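Hydroxyethylthiazole kinase (Pyrococcus horikoshii, PDB 3HPD) probably phosphorylates the hydroxyl group of 4-methyl-5-(2-hydroxyethyl)thiazole at the expense of ATP, with magnesium as cofactor, a step on the way to thiamine diphosphate. Local coordinates at residues A[121-131]-A[147-158]; A[161-172]-A[210-218]. All blocks are in the same frame, centred on the assembly; numbering follows the deposited sequence.

Interaction 1 (A[121-131]-A[147-158]); sequences FGEISALLGEE and AKKLTMNAAREF
Leu150 and Leu128 interlock as reciprocal knobs into holes between helices 121-131 and 147-157 of the ribokinase-like alpha/beta fold, whose axes cross at 47° and approach to 10.1 Å. Leu150 drops among Phe121, Ile124, Ser125 and Leu128; Leu128 in turn sits among Leu150, Asn153, Ala154 and Glu157. The two leucines slide past each other in opposite directions, Leu128 CD2 lying 3.6 Å from Leu150 CD1. With CG anti to the backbone N (chi1 176°), Leu150 sends its other methyl, CD2, over one face of the Phe121 ring, a CH-pi contact 3.9 Å from the ring centroid, while Ala147 CA meets the edge of that ring. Deeper in, Ile124 CG2 reaches Ala154 CB at 3.7 Å, near the closest CA pair of the helices, Leu128 and Ala154; beneath them Ile124, Leu150 and Ala154 rest on strand 161-165.

The C-terminal end is looser and faces solvent. Here the carboxylates of Glu131 and Glu157, with their planes 51° apart, bring OE2 of Glu131 and OE2 of Glu157 to 4.0 Å, a pairing of like charges that would probably raise the pKa of one of them. Between these acids and the leucines lies Phe158, just past the helix: Glu157 CG stands over one face of its ring, and Leu127 O meets the ring edge, near its plane, 3.6 Å from Phe158 CZ.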
loop_
_atom_site.group_PDB
_atom_site.type_symbol
_atom_site.label_atom_id
_atom_site.label_comp_id
_atom_site.label_asym_id
_atom_site.label_seq_id
_atom_site.Cartn_x
_atom_site.Cartn_y
_atom_site.Cartn_z
ATOM N N PHE A 121 -9.912 5.994 -22.368
ATOM C CA PHE A 121 -10.324 6.917 -23.417
ATOM C C PHE A 121 -10.112 8.391 -23.073
ATOM O O PHE A 121 -9.549 9.139 -23.866
ATOM C CB PHE A 121 -11.793 6.694 -23.779
ATOM C CG PHE A 121 -12.206 7.378 -25.048
ATOM C CD1 PHE A 121 -12.079 6.734 -26.275
ATOM C CD2 PHE A 121 -12.685 8.683 -25.023
ATOM C CE1 PHE A 121 -12.420 7.381 -27.460
ATOM C CE2 PHE A 121 -13.028 9.341 -26.203
ATOM C CZ PHE A 121 -12.896 8.688 -27.422
ATOM N N GLY A 122 -10.565 8.804 -21.894
ATOM C CA GLY A 122 -10.417 10.193 -21.496
ATOM C C GLY A 122 -8.978 10.672 -21.427
ATOM O O GLY A 122 -8.660 11.773 -21.885
ATOM N N GLU A 123 -8.105 9.845 -20.862
ATOM C CA GLU A 123 -6.695 10.200 -20.723
ATOM C C GLU A 123 -5.987 10.325 -22.065
ATOM O O GLU A 123 -5.299 11.313 -22.315
ATOM C CB GLU A 123 -5.978 9.168 -19.841
ATOM C CG GLU A 123 -6.602 9.029 -18.454
ATOM C CD GLU A 123 -6.052 7.858 -17.657
ATOM O OE1 GLU A 123 -5.673 6.834 -18.269
ATOM O OE2 GLU A 123 -6.020 7.948 -16.408
ATOM N N ILE A 124 -6.153 9.333 -22.934
ATOM C CA ILE A 124 -5.497 9.383 -24.233
ATOM C C ILE A 124 -6.086 10.469 -25.133
ATOM O O ILE A 124 -5.361 11.123 -25.876
ATOM C CB ILE A 124 -5.574 8.021 -24.957
ATOM C CG1 ILE A 124 -4.995 6.922 -24.061
ATOM C CG2 ILE A 124 -4.798 8.087 -26.268
ATOM C CD1 ILE A 124 -3.584 7.207 -23.545
ATOM N N SER A 125 -7.397 10.674 -25.063
ATOM C CA SER A 125 -8.016 11.700 -25.894
ATOM C C SER A 125 -7.537 13.082 -25.454
ATOM O O SER A 125 -7.351 13.972 -26.279
ATOM C CB SER A 125 -9.543 11.612 -25.813
ATOM O OG SER A 125 -10.002 11.821 -24.491
ATOM N N ALA A 126 -7.325 13.253 -24.153
ATOM C CA ALA A 126 -6.855 14.530 -23.628
ATOM C C ALA A 126 -5.421 14.808 -24.080
ATOM O O ALA A 126 -5.065 15.950 -24.371
ATOM C CB ALA A 126 -6.936 14.536 -22.107
ATOM N N LEU A 127 -4.604 13.760 -24.139
ATOM C CA LEU A 127 -3.212 13.902 -24.558
ATOM C C LEU A 127 -3.097 14.220 -26.044
ATOM O O LEU A 127 -2.278 15.042 -26.450
ATOM C CB LEU A 127 -2.428 12.621 -24.253
ATOM C CG LEU A 127 -2.209 12.286 -22.775
ATOM C CD1 LEU A 127 -1.505 10.939 -22.655
ATOM C CD2 LEU A 127 -1.381 13.383 -22.117
ATOM N N LEU A 128 -3.913 13.556 -26.855
ATOM C CA LEU A 128 -3.899 13.785 -28.295
ATOM C C LEU A 128 -4.483 15.161 -28.607
ATOM O O LEU A 128 -4.041 15.840 -29.537
ATOM C CB LEU A 128 -4.712 12.704 -29.010
ATOM C CG LEU A 128 -4.779 12.790 -30.537
ATOM C CD1 LEU A 128 -3.377 12.691 -31.125
ATOM C CD2 LEU A 128 -5.661 11.671 -31.070
ATOM N N GLY A 129 -5.477 15.564 -27.822
ATOM C CA GLY A 129 -6.105 16.855 -28.028
ATOM C C GLY A 129 -5.184 18.003 -27.672
ATOM O O GLY A 129 -5.015 18.938 -28.454
ATOM N N GLU A 130 -4.588 17.931 -26.486
ATOM C CA GLU A 130 -3.675 18.967 -26.017
ATOM C C GLU A 130 -2.466 19.047 -26.943
ATOM O O GLU A 130 -2.027 20.134 -27.316
ATOM C CB GLU A 130 -3.213 18.650 -24.594
ATOM C CG GLU A 130 -2.516 19.796 -23.876
ATOM C CD GLU A 130 -3.426 20.994 -23.676
ATOM O OE1 GLU A 130 -4.637 20.788 -23.444
ATOM O OE2 GLU A 130 -2.931 22.140 -23.738
ATOM N N GLU A 131 -1.935 17.886 -27.314
ATOM C CA GLU A 131 -0.774 17.811 -28.194
ATOM C C GLU A 131 -1.001 18.588 -29.487
ATOM O O GLU A 131 -0.123 19.326 -29.939
ATOM C CB GLU A 131 -0.456 16.347 -28.517
ATOM C CG GLU A 131 0.765 16.130 -29.409
ATOM C CD GLU A 131 2.037 16.722 -28.827
ATOM O OE1 GLU A 131 2.079 16.973 -27.604
ATOM O OE2 GLU A 131 3.002 16.925 -29.594
ATOM N N ALA A 147 -12.892 4.639 -30.406
ATOM C CA ALA A 147 -11.764 4.222 -29.574
ATOM C C ALA A 147 -10.643 3.699 -30.466
ATOM O O ALA A 147 -9.463 3.947 -30.215
ATOM C CB ALA A 147 -12.203 3.138 -28.597
ATOM N N LYS A 148 -11.022 2.975 -31.515
ATOM C CA LYS A 148 -10.047 2.425 -32.451
ATOM C C LYS A 148 -9.310 3.545 -33.174
ATOM O O LYS A 148 -8.092 3.504 -33.319
ATOM C CB LYS A 148 -10.739 1.520 -33.474
ATOM C CG LYS A 148 -9.782 0.939 -34.498
ATOM C CD LYS A 148 -10.425 -0.136 -35.363
ATOM C CE LYS A 148 -11.504 0.430 -36.261
ATOM N NZ LYS A 148 -11.451 -0.190 -37.619
ATOM N N LYS A 149 -10.057 4.543 -33.631
ATOM C CA LYS A 149 -9.462 5.672 -34.333
ATOM C C LYS A 149 -8.534 6.443 -33.397
ATOM O O LYS A 149 -7.454 6.874 -33.800
ATOM C CB LYS A 149 -10.560 6.594 -34.870
ATOM C CG LYS A 149 -10.061 7.919 -35.441
ATOM C CD LYS A 149 -11.182 8.656 -36.168
ATOM C CE LYS A 149 -10.857 10.130 -36.380
ATOM N NZ LYS A 149 -9.629 10.346 -37.195
ATOM N N LEU A 150 -8.955 6.607 -32.146
ATOM C CA LEU A 150 -8.149 7.325 -31.163
ATOM C C LEU A 150 -6.816 6.619 -30.950
ATOM O O LEU A 150 -5.759 7.247 -30.965
ATOM C CB LEU A 150 -8.888 7.426 -29.823
ATOM C CG LEU A 150 -8.076 8.075 -28.695
ATOM C CD1 LEU A 150 -7.692 9.492 -29.092
ATOM C CD2 LEU A 150 -8.876 8.080 -27.404
ATOM N N THR A 151 -6.879 5.308 -30.749
ATOM C CA THR A 151 -5.683 4.511 -30.526
ATOM C C THR A 151 -4.680 4.704 -31.660
ATOM O O THR A 151 -3.500 4.948 -31.415
ATOM C CB THR A 151 -6.039 3.020 -30.410
ATOM O OG1 THR A 151 -7.048 2.852 -29.407
ATOM C CG2 THR A 151 -4.816 2.206 -30.022
ATOM N N MET A 152 -5.154 4.602 -32.900
ATOM C CA MET A 152 -4.292 4.767 -34.069
ATOM C C MET A 152 -3.681 6.156 -34.191
ATOM O O MET A 152 -2.475 6.287 -34.404
ATOM C CB MET A 152 -5.057 4.483 -35.364
ATOM C CG MET A 152 -4.204 4.723 -36.610
ATOM S SD MET A 152 -5.091 5.439 -38.011
ATOM C CE MET A 152 -4.233 7.029 -38.199
ATOM N N ASN A 153 -4.516 7.187 -34.090
ATOM C CA ASN A 153 -4.031 8.559 -34.210
ATOM C C ASN A 153 -3.012 8.887 -33.131
ATOM O O ASN A 153 -2.016 9.563 -33.394
ATOM C CB ASN A 153 -5.189 9.563 -34.146
ATOM C CG ASN A 153 -6.047 9.543 -35.397
ATOM O OD1 ASN A 153 -5.541 9.372 -36.503
ATOM N ND2 ASN A 153 -7.352 9.737 -35.230
ATOM N N ALA A 154 -3.260 8.403 -31.919
ATOM C CA ALA A 154 -2.344 8.650 -30.812
ATOM C C ALA A 154 -1.024 7.924 -31.053
ATOM O O ALA A 154 0.043 8.455 -30.756
ATOM C CB ALA A 154 -2.968 8.189 -29.497
ATOM N N ALA A 155 -1.096 6.714 -31.599
ATOM C CA ALA A 155 0.110 5.937 -31.874
ATOM C C ALA A 155 0.995 6.642 -32.898
ATOM O O ALA A 155 2.221 6.664 -32.765
ATOM C CB ALA A 155 -0.258 4.546 -32.369
ATOM N N ARG A 156 0.379 7.223 -33.921
ATOM C CA ARG A 156 1.145 7.926 -34.944
ATOM C C ARG A 156 1.634 9.267 -34.400
ATOM O O ARG A 156 2.768 9.680 -34.653
ATOM C CB ARG A 156 0.288 8.146 -36.192
ATOM C CG ARG A 156 -0.262 6.861 -36.778
ATOM C CD ARG A 156 -0.746 7.060 -38.202
ATOM N NE ARG A 156 -1.272 5.820 -38.764
ATOM C CZ ARG A 156 -1.260 5.524 -40.059
ATOM N NH1 ARG A 156 -0.746 6.381 -40.932
ATOM N NH2 ARG A 156 -1.759 4.369 -40.480
ATOM N N GLU A 157 0.775 9.939 -33.644
ATOM C CA GLU A 157 1.117 11.230 -33.063
ATOM C C GLU A 157 2.343 11.138 -32.155
ATOM O O GLU A 157 3.266 11.946 -32.258
ATOM C CB GLU A 157 -0.069 11.771 -32.260
ATOM C CG GLU A 157 0.173 13.128 -31.616
ATOM C CD GLU A 157 0.330 14.236 -32.639
ATOM O OE1 GLU A 157 -0.586 14.407 -33.472
ATOM O OE2 GLU A 157 1.364 14.937 -32.609
ATOM N N PHE A 158 2.351 10.142 -31.273
ATOM C CA PHE A 158 3.447 9.967 -30.328
ATOM C C PHE A 158 4.502 8.950 -30.746
ATOM O O PHE A 158 5.394 8.618 -29.962
ATOM C CB PHE A 158 2.876 9.605 -28.956
ATOM C CG PHE A 158 1.951 10.648 -28.403
ATOM C CD1 PHE A 158 2.422 11.925 -28.112
ATOM C CD2 PHE A 158 0.602 10.373 -28.211
ATOM C CE1 PHE A 158 1.564 12.916 -27.641
ATOM C CE2 PHE A 158 -0.267 11.359 -27.739
ATOM C CZ PHE A 158 0.217 12.632 -27.456
#

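Interaction 2 (A[161-172]-A[210-218])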
loop_
_atom_site.group_PDB
_atom_site.type_symbol
_atom_site.label_atom_id
_atom_site.label_comp_id
_atom_site.label_asym_id
_atom_site.label_seq_id
_atom_site.Cartn_x
_atom_site.Cartn_y
_atom_site.Cartn_z
ATOM N N THR A 161 3.519 2.665 -29.378
ATOM C CA THR A 161 2.391 1.749 -29.339
ATOM C C THR A 161 1.458 2.319 -28.284
ATOM O O THR A 161 1.893 2.674 -27.186
ATOM C CB THR A 161 2.824 0.323 -28.940
ATOM O OG1 THR A 161 3.449 -0.311 -30.063
ATOM C CG2 THR A 161 1.621 -0.507 -28.490
ATOM N N VAL A 162 0.181 2.421 -28.621
ATOM C CA VAL A 162 -0.789 2.971 -27.694
ATOM C C VAL A 162 -1.919 1.997 -27.446
ATOM O O VAL A 162 -2.337 1.263 -28.343
ATOM C CB VAL A 162 -1.399 4.291 -28.232
ATOM C CG1 VAL A 162 -2.513 4.774 -27.306
ATOM C CG2 VAL A 162 -0.313 5.349 -28.365
ATOM N N ALA A 163 -2.398 1.986 -26.211
ATOM C CA ALA A 163 -3.514 1.141 -25.843
ATOM C C ALA A 163 -4.545 2.032 -25.170
ATOM O O ALA A 163 -4.224 2.775 -24.243
ATOM C CB ALA A 163 -3.069 0.036 -24.882
ATOM N N VAL A 164 -5.770 1.987 -25.680
ATOM C CA VAL A 164 -6.871 2.732 -25.097
ATOM C C VAL A 164 -7.724 1.628 -24.482
ATOM O O VAL A 164 -8.353 0.841 -25.190
ATOM C CB VAL A 164 -7.691 3.497 -26.158
ATOM C CG1 VAL A 164 -8.902 4.145 -25.499
ATOM C CG2 VAL A 164 -6.827 4.565 -26.813
ATOM N N THR A 165 -7.711 1.554 -23.159
ATOM C CA THR A 165 -8.449 0.523 -22.448
ATOM C C THR A 165 -9.930 0.846 -22.262
ATOM O O THR A 165 -10.322 2.010 -22.216
ATOM C CB THR A 165 -7.801 0.261 -21.080
ATOM O OG1 THR A 165 -7.836 1.459 -20.296
ATOM C CG2 THR A 165 -6.351 -0.161 -21.259
ATOM N N GLY A 166 -10.743 -0.202 -22.162
ATOM C CA GLY A 166 -12.175 -0.041 -21.978
ATOM C C GLY A 166 -12.846 -1.402 -22.006
ATOM O O GLY A 166 -12.164 -2.423 -21.897
ATOM N N ALA A 167 -14.173 -1.428 -22.139
ATOM C CA ALA A 167 -14.904 -2.692 -22.195
ATOM C C ALA A 167 -14.168 -3.543 -23.225
ATOM O O ALA A 167 -13.928 -4.732 -23.021
ATOM C CB ALA A 167 -16.347 -2.449 -22.627
ATOM N N VAL A 168 -13.817 -2.906 -24.334
ATOM C CA VAL A 168 -13.046 -3.540 -25.393
ATOM C C VAL A 168 -11.777 -2.697 -25.455
ATOM O O VAL A 168 -11.854 -1.469 -25.529
ATOM C CB VAL A 168 -13.763 -3.467 -26.766
ATOM C CG1 VAL A 168 -12.847 -4.009 -27.860
ATOM C CG2 VAL A 168 -15.061 -4.265 -26.726
ATOM N N ASP A 169 -10.615 -3.337 -25.385
ATOM C CA ASP A 169 -9.359 -2.594 -25.444
ATOM C C ASP A 169 -8.850 -2.576 -26.873
ATOM O O ASP A 169 -9.052 -3.531 -27.620
ATOM C CB ASP A 169 -8.279 -3.249 -24.575
ATOM C CG ASP A 169 -8.730 -3.488 -23.155
ATOM O OD1 ASP A 169 -8.983 -2.503 -22.426
ATOM O OD2 ASP A 169 -8.826 -4.670 -22.771
ATOM N N TYR A 170 -8.193 -1.484 -27.248
ATOM C CA TYR A 170 -7.603 -1.365 -28.575
ATOM C C TYR A 170 -6.127 -1.044 -28.400
ATOM O O TYR A 170 -5.756 -0.207 -27.575
ATOM C CB TYR A 170 -8.295 -0.269 -29.388
ATOM C CG TYR A 170 -9.643 -0.711 -29.895
ATOM C CD1 TYR A 170 -9.747 -1.594 -30.968
ATOM C CD2 TYR A 170 -10.812 -0.315 -29.251
ATOM C CE1 TYR A 170 -10.984 -2.075 -31.385
ATOM C CE2 TYR A 170 -12.048 -0.791 -29.654
ATOM C CZ TYR A 170 -12.128 -1.671 -30.720
ATOM O OH TYR A 170 -13.350 -2.163 -31.108
ATOM N N VAL A 171 -5.292 -1.730 -29.170
ATOM C CA VAL A 171 -3.848 -1.536 -29.114
ATOM C C VAL A 171 -3.369 -1.352 -30.542
ATOM O O VAL A 171 -3.735 -2.132 -31.421
ATOM C CB VAL A 171 -3.144 -2.775 -28.522
ATOM C CG1 VAL A 171 -1.699 -2.442 -28.173
ATOM C CG2 VAL A 171 -3.899 -3.264 -27.299
ATOM N N SER A 172 -2.557 -0.326 -30.774
ATOM C CA SER A 172 -2.049 -0.068 -32.115
ATOM C C SER A 172 -0.666 0.561 -32.102
ATOM O O SER A 172 -0.320 1.308 -31.185
ATOM C CB SER A 172 -3.005 0.857 -32.871
ATOM O OG SER A 172 -2.544 1.095 -34.195
ATOM N N PRO A 210 6.627 -4.101 -28.504
ATOM C CA PRO A 210 5.535 -3.295 -27.943
ATOM C C PRO A 210 4.087 -3.646 -28.284
ATOM O O PRO A 210 3.254 -3.760 -27.385
ATOM C CB PRO A 210 5.900 -1.879 -28.378
ATOM C CG PRO A 210 7.383 -1.902 -28.306
ATOM C CD PRO A 210 7.718 -3.224 -28.971
ATOM N N LEU A 211 3.768 -3.799 -29.567
ATOM C CA LEU A 211 2.392 -4.117 -29.936
ATOM C C LEU A 211 1.950 -5.463 -29.375
ATOM O O LEU A 211 0.883 -5.572 -28.773
ATOM C CB LEU A 211 2.219 -4.108 -31.458
ATOM C CG LEU A 211 0.796 -4.420 -31.934
ATOM C CD1 LEU A 211 -0.188 -3.443 -31.297
ATOM C CD2 LEU A 211 0.732 -4.337 -33.454
ATOM N N LYS A 212 2.771 -6.488 -29.572
ATOM C CA LYS A 212 2.449 -7.824 -29.076
ATOM C C LYS A 212 2.542 -7.898 -27.555
ATOM O O LYS A 212 1.781 -8.620 -26.917
ATOM C CB LYS A 212 3.389 -8.861 -29.698
ATOM C CG LYS A 212 3.167 -9.085 -31.184
ATOM C CD LYS A 212 4.212 -10.030 -31.751
ATOM C CE LYS A 212 3.943 -10.346 -33.214
ATOM N NZ LYS A 212 4.973 -11.273 -33.765
ATOM N N ALA A 213 3.474 -7.148 -26.978
ATOM C CA ALA A 213 3.656 -7.142 -25.528
ATOM C C ALA A 213 2.431 -6.569 -24.820
ATOM O O ALA A 213 1.907 -7.164 -23.876
ATOM C CB ALA A 213 4.897 -6.331 -25.162
ATOM N N THR A 214 1.977 -5.409 -25.283
ATOM C CA THR A 214 0.823 -4.753 -24.686
ATOM C C THR A 214 -0.448 -5.576 -24.894
ATOM O O THR A 214 -1.257 -5.722 -23.976
ATOM C CB THR A 214 0.631 -3.339 -25.273
ATOM O OG1 THR A 214 1.870 -2.621 -25.194
ATOM C CG2 THR A 214 -0.429 -2.574 -24.489
ATOM N N THR A 215 -0.621 -6.117 -26.098
ATOM C CA THR A 215 -1.792 -6.938 -26.391
ATOM C C THR A 215 -1.779 -8.159 -25.475
ATOM O O THR A 215 -2.813 -8.549 -24.933
ATOM C CB THR A 215 -1.805 -7.424 -27.867
ATOM O OG1 THR A 215 -1.836 -6.295 -28.748
ATOM C CG2 THR A 215 -3.024 -8.294 -28.131
ATOM N N SER A 216 -0.604 -8.758 -25.299
ATOM C CA SER A 216 -0.479 -9.933 -24.439
ATOM C C SER A 216 -0.828 -9.601 -22.990
ATOM O O SER A 216 -1.458 -10.398 -22.296
ATOM C CB SER A 216 0.943 -10.496 -24.499
ATOM O OG SER A 216 1.255 -10.951 -25.804
ATOM N N ALA A 217 -0.411 -8.424 -22.538
ATOM C CA ALA A 217 -0.679 -8.003 -21.165
ATOM C C ALA A 217 -2.176 -7.839 -20.928
ATOM O O ALA A 217 -2.702 -8.257 -19.896
ATOM C CB ALA A 217 0.039 -6.694 -20.871
ATOM N N LEU A 218 -2.860 -7.236 -21.895
ATOM C CA LEU A 218 -4.295 -7.007 -21.787
ATOM C C LEU A 218 -5.095 -8.303 -21.812
ATOM O O LEU A 218 -6.069 -8.447 -21.076
ATOM C CB LEU A 218 -4.758 -6.069 -22.907
ATOM C CG LEU A 218 -4.337 -4.610 -22.699
ATOM C CD1 LEU A 218 -4.324 -3.868 -24.025
ATOM C CD2 LEU A 218 -5.285 -3.946 -21.706
HETATM O O HOH W 1 -8.092 -6.428 -20.816
#
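Thr161 meets the first turn of helix 210-218 with its hydroxyl: OG1 lies against Pro210 CB at 3.4 Å, while CG2 lies 3.9 Å from Thr214 OG1. Two residues on, Ala163 CB touches Thr214 CG2, and Thr165, a predicted ATP-binding residue close to a bound phosphate, lays its CG2 against Leu218 CD2. Strands 161-165 and 169-172 form an antiparallel hairpin in the central sheet of the ribokinase-like fold, and the helix packs on one face of it, nearly along the first strand (23°) and against the run of the second (166°). Across the turn, Asp169 accepts from Gly166 N at OD1, on the anti side and out of the carboxylate plane. Asp169 OD2 hydrogen-bonds a water 2.7 Å away that also reaches Leu218 O at 2.9 Å, bridging strand and helix, and its CG rests on Leu218 CD2. With an alanine here, Gly166 N would probably be left without this acceptor and the water without its partner on the strand side. Val171 is the wedge of the second strand: with CG1 anti to the backbone N (chi1 -167°), it points that methyl at Leu211 CD1 and Thr214 CB, leaving CG2 pressed on Leu218 CD1 at 3.4 Å. Ser172 CA touches Leu211 CD1.

How the interactions relate
Hairpin 161-172 is the element that joins the two contacts: helix 144-157 lies on one of its faces and helix 210-231 on the other. Interaction 1 is helix against helix in the outer layer, partly buried, and ends in a pair of exposed glutamates; interaction 2 is helix against sheet, lies nearer the centre of the chain and buries nearly all its touching residues. Both rest mainly on apolar packing, but interaction 2 adds threonines and a water beside an aspartate. They meet through Thr151, whose OG1 lies 3.1 Å from Val164 CG2, and Ala155 on Ser172. Val162, Val164 and Tyr170 turn away from helix 210-218, and all three meet helix 144-157, Val162 through Ala154.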